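Local coordinates for glutamic acid/alanine-rich protein (Trypanosoma congolense, PDB 2Y44) that probably forms part of the coat on the parasite cell surface, its elongated helical-bundle ectodomain being recognised by antibodies, at residues C9-A21 / K121-L134. Residues are numbered along the deposited sequence; the frame is centred on the assembly and turned at random.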
# COMPACT_ATOMS: atom_id res chain seq x y z
N CYS A 9 10.87 -16.15 9.22
CA CYS A 9 11.52 -15.57 8.05
C CYS A 9 10.50 -15.00 7.05
O CYS A 9 10.67 -13.89 6.56
CB CYS A 9 12.39 -16.60 7.33
SG CYS A 9 13.10 -15.87 5.87
N ASP A 10 9.43 -15.75 6.77
CA ASP A 10 8.38 -15.26 5.90
C ASP A 10 7.77 -13.98 6.44
O ASP A 10 7.52 -13.04 5.68
CB ASP A 10 7.32 -16.34 5.70
CG ASP A 10 7.86 -17.58 4.98
OD1 ASP A 10 8.94 -17.51 4.34
OD2 ASP A 10 7.14 -18.62 4.95
N VAL A 11 7.52 -13.93 7.76
CA VAL A 11 7.02 -12.69 8.34
C VAL A 11 8.05 -11.56 8.12
O VAL A 11 7.69 -10.48 7.70
CB VAL A 11 6.71 -12.87 9.84
CG1 VAL A 11 6.52 -11.52 10.55
CG2 VAL A 11 5.43 -13.68 9.96
N ALA A 12 9.31 -11.82 8.44
CA ALA A 12 10.33 -10.78 8.29
C ALA A 12 10.39 -10.25 6.85
O ALA A 12 10.48 -9.04 6.65
CB ALA A 12 11.69 -11.30 8.73
N ARG A 13 10.30 -11.13 5.87
CA ARG A 13 10.33 -10.69 4.43
C ARG A 13 9.13 -9.83 4.06
O ARG A 13 9.24 -8.86 3.29
CB ARG A 13 10.40 -11.92 3.50
CG ARG A 13 11.74 -12.67 3.62
CD ARG A 13 12.31 -12.92 2.24
NE ARG A 13 13.69 -13.41 2.24
CZ ARG A 13 14.02 -14.70 2.24
NH1 ARG A 13 13.08 -15.64 2.32
NH2 ARG A 13 15.30 -15.05 2.10
N GLN A 14 7.97 -10.19 4.60
CA GLN A 14 6.77 -9.33 4.49
C GLN A 14 6.98 -7.95 5.10
O GLN A 14 6.72 -6.94 4.45
CB GLN A 14 5.53 -10.04 5.08
CG GLN A 14 5.19 -11.36 4.41
CD GLN A 14 4.56 -11.20 3.03
OE1 GLN A 14 4.97 -11.85 2.05
NE2 GLN A 14 3.56 -10.36 2.94
N LEU A 15 7.41 -7.90 6.37
CA LEU A 15 7.71 -6.64 7.02
C LEU A 15 8.75 -5.81 6.23
O LEU A 15 8.59 -4.61 6.04
CB LEU A 15 8.20 -6.90 8.45
CG LEU A 15 7.18 -7.50 9.42
CD1 LEU A 15 7.84 -7.84 10.74
CD2 LEU A 15 5.95 -6.58 9.61
N ARG A 16 9.84 -6.44 5.81
CA ARG A 16 10.84 -5.71 5.03
C ARG A 16 10.32 -5.12 3.71
O ARG A 16 10.94 -4.20 3.14
CB ARG A 16 12.05 -6.63 4.74
CG ARG A 16 12.74 -7.08 5.99
CD ARG A 16 13.66 -8.23 5.66
NE ARG A 16 14.27 -8.84 6.84
CZ ARG A 16 14.88 -10.03 6.81
NH1 ARG A 16 14.91 -10.75 5.67
NH2 ARG A 16 15.40 -10.53 7.92
N ALA A 17 9.17 -5.60 3.25
CA ALA A 17 8.64 -5.19 1.96
C ALA A 17 7.70 -3.99 2.09
O ALA A 17 7.31 -3.43 1.08
CB ALA A 17 7.95 -6.35 1.23
N LEU A 18 7.35 -3.59 3.32
CA LEU A 18 6.28 -2.60 3.50
C LEU A 18 6.68 -1.20 3.01
O LEU A 18 5.86 -0.49 2.47
CB LEU A 18 5.80 -2.50 4.95
CG LEU A 18 5.17 -3.73 5.61
CD1 LEU A 18 5.03 -3.53 7.12
CD2 LEU A 18 3.86 -4.06 4.94
N GLU A 19 7.92 -0.77 3.27
CA GLU A 19 8.35 0.56 2.77
C GLU A 19 8.22 0.64 1.22
O GLU A 19 7.65 1.59 0.67
CB GLU A 19 9.79 0.87 3.22
CG GLU A 19 10.17 2.32 3.04
CD GLU A 19 11.40 2.71 3.84
OE1 GLU A 19 12.13 1.81 4.35
OE2 GLU A 19 11.65 3.93 3.94
N THR A 20 8.69 -0.39 0.54
CA THR A 20 8.60 -0.42 -0.91
C THR A 20 7.15 -0.47 -1.37
O THR A 20 6.77 0.25 -2.27
CB THR A 20 9.40 -1.57 -1.48
OG1 THR A 20 10.78 -1.30 -1.25
CG2 THR A 20 9.16 -1.71 -2.98
N ALA A 21 6.34 -1.30 -0.72
CA ALA A 21 4.89 -1.31 -1.01
C ALA A 21 4.21 0.06 -0.80
O ALA A 21 3.34 0.45 -1.58
CB ALA A 21 4.19 -2.40 -0.20
N LYS A 121 20.11 -17.44 5.80
CA LYS A 121 19.69 -17.21 4.43
C LYS A 121 18.43 -16.32 4.39
O LYS A 121 18.01 -15.88 3.33
CB LYS A 121 19.50 -18.52 3.67
CG LYS A 121 18.28 -19.31 4.05
CD LYS A 121 17.25 -19.26 2.92
CE LYS A 121 16.22 -18.14 3.16
NZ LYS A 121 15.09 -18.18 2.20
N CYS A 122 17.97 -15.88 5.55
CA CYS A 122 16.80 -14.99 5.57
C CYS A 122 17.11 -13.51 5.31
O CYS A 122 16.87 -12.66 6.14
CB CYS A 122 15.95 -15.17 6.84
SG CYS A 122 14.32 -14.38 6.59
N THR A 123 17.60 -13.20 4.13
CA THR A 123 17.94 -11.84 3.78
C THR A 123 16.95 -11.39 2.72
O THR A 123 16.29 -12.21 2.10
CB THR A 123 19.39 -11.75 3.24
OG1 THR A 123 19.59 -12.71 2.21
CG2 THR A 123 20.40 -12.05 4.37
N GLY A 124 16.78 -10.08 2.58
CA GLY A 124 15.92 -9.59 1.51
C GLY A 124 14.46 -9.50 1.90
O GLY A 124 14.02 -10.02 2.95
N ALA A 125 13.71 -8.87 1.00
CA ALA A 125 12.29 -8.57 1.19
C ALA A 125 11.45 -9.43 0.26
O ALA A 125 11.92 -9.86 -0.83
CB ALA A 125 12.04 -7.06 0.92
N ALA A 126 10.22 -9.75 0.69
CA ALA A 126 9.26 -10.35 -0.21
C ALA A 126 8.94 -9.43 -1.40
O ALA A 126 9.15 -8.24 -1.35
CB ALA A 126 7.99 -10.71 0.53
N ALA A 127 8.44 -10.00 -2.49
CA ALA A 127 7.92 -9.15 -3.56
C ALA A 127 6.40 -9.05 -3.44
O ALA A 127 5.75 -9.98 -2.96
CB ALA A 127 8.32 -9.70 -4.93
N GLU A 128 5.85 -7.90 -3.83
CA GLU A 128 4.41 -7.79 -4.06
C GLU A 128 3.61 -8.13 -2.81
O GLU A 128 2.66 -8.92 -2.86
CB GLU A 128 3.97 -8.69 -5.21
CG GLU A 128 4.51 -8.28 -6.58
CD GLU A 128 3.79 -8.99 -7.70
OE1 GLU A 128 2.64 -9.42 -7.46
OE2 GLU A 128 4.37 -9.13 -8.80
N VAL A 129 4.02 -7.54 -1.69
CA VAL A 129 3.36 -7.76 -0.40
C VAL A 129 1.99 -7.09 -0.47
O VAL A 129 1.85 -5.99 -1.01
CB VAL A 129 4.21 -7.16 0.77
CG1 VAL A 129 4.61 -5.74 0.44
CG2 VAL A 129 3.46 -7.17 2.10
N THR A 130 0.96 -7.81 -0.02
CA THR A 130 -0.38 -7.27 0.06
C THR A 130 -0.93 -7.47 1.47
O THR A 130 -0.36 -8.20 2.29
CB THR A 130 -1.31 -7.99 -0.91
OG1 THR A 130 -1.34 -9.38 -0.57
CG2 THR A 130 -0.81 -7.87 -2.35
N SER A 131 -2.05 -6.84 1.78
CA SER A 131 -2.64 -7.10 3.09
C SER A 131 -2.92 -8.60 3.25
O SER A 131 -2.85 -9.14 4.35
CB SER A 131 -3.90 -6.26 3.28
OG SER A 131 -4.83 -6.59 2.24
N LYS A 132 -3.27 -9.27 2.17
CA LYS A 132 -3.52 -10.73 2.23
C LYS A 132 -2.23 -11.54 2.50
O LYS A 132 -2.22 -12.41 3.35
CB LYS A 132 -4.15 -11.23 0.93
CG LYS A 132 -4.54 -12.70 1.01
CD LYS A 132 -4.72 -13.34 -0.36
CE LYS A 132 -6.18 -13.36 -0.78
NZ LYS A 132 -6.32 -13.76 -2.21
N SER A 133 -1.16 -11.27 1.77
CA SER A 133 0.09 -12.06 1.98
C SER A 133 0.70 -11.81 3.37
O SER A 133 1.20 -12.73 4.03
CB SER A 133 1.14 -11.77 0.91
OG SER A 133 1.59 -10.42 1.00
N LEU A 134 0.58 -10.57 3.82
CA LEU A 134 1.04 -10.18 5.15
C LEU A 134 0.17 -10.85 6.24
O LEU A 134 0.71 -11.49 7.14
CB LEU A 134 0.97 -8.66 5.24
CG LEU A 134 1.24 -7.95 6.53
CD1 LEU A 134 2.71 -8.21 6.84
CD2 LEU A 134 0.99 -6.42 6.28
O HOH W 1 12.39 -18.60 2.43
O HOH W 2 4.44 -11.76 -0.81
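Cys9 and Cys122 are joined by a disulfide (SG to SG 2.1 Å, chi3 90°) that ties helix 2-16 to the irregular chain 122-130 running alongside it. That chain follows no regular secondary structure, and two arginines, long and rich in N-H groups, supply donors to three of its carbonyls, those of Cys122, Thr123 and Gly124. Arg13, bent at chi2 (-131°), grips Thr123 O side-on: NE (2.9 Å) and NH2 both donate to this one oxygen in the guanidinium plane, NH2 along a lone pair and NE from above the carbonyl plane. Cys9 SG lies over one face of the same group, offset toward its rim. NH1 of Arg13 and the nearby like charge of Lys121 NZ both donate to one water, which bridges them and probably softens their repulsion. Arg16, extended from CG to NE, turns NH1 on two carbonyls, Cys122 O at 2.8 Å and Gly124 O at 3.0 Å, while its NH2 makes a salt bridge with Asp100 of helix 57-107. Gly124 suits its place because its backbone angles would press a CB against the preceding carbonyl.

Farther along, Arg13 O accepts a nearly straight bond from Ala126 N (166°). Gln14, whose amide can both give and accept, sends NE2 to Ser133 OG at 2.8 Å, and its OE1 accepts from a water that also donates to Ala127 O. Ser133 OG also accepts from Thr130 N, and Ser133 N donates to Thr130 OG1, completing the capping box that starts helix 131-144. Small side chains allow close approach beyond: Val129 CG1 presses on Ala17 CB and, at 3.4 Å, Ala21 CB.

The chain 122-130 links helix 113-120 to helix 131-144 across the side of an all-helical ectodomain, passing the junction of helices 2-16 and 18-53; Leu18 meets Leu134, Leu15 and Leu134 meet Phe159 of helix 149-183, and Leu18 packs on helix 57-107.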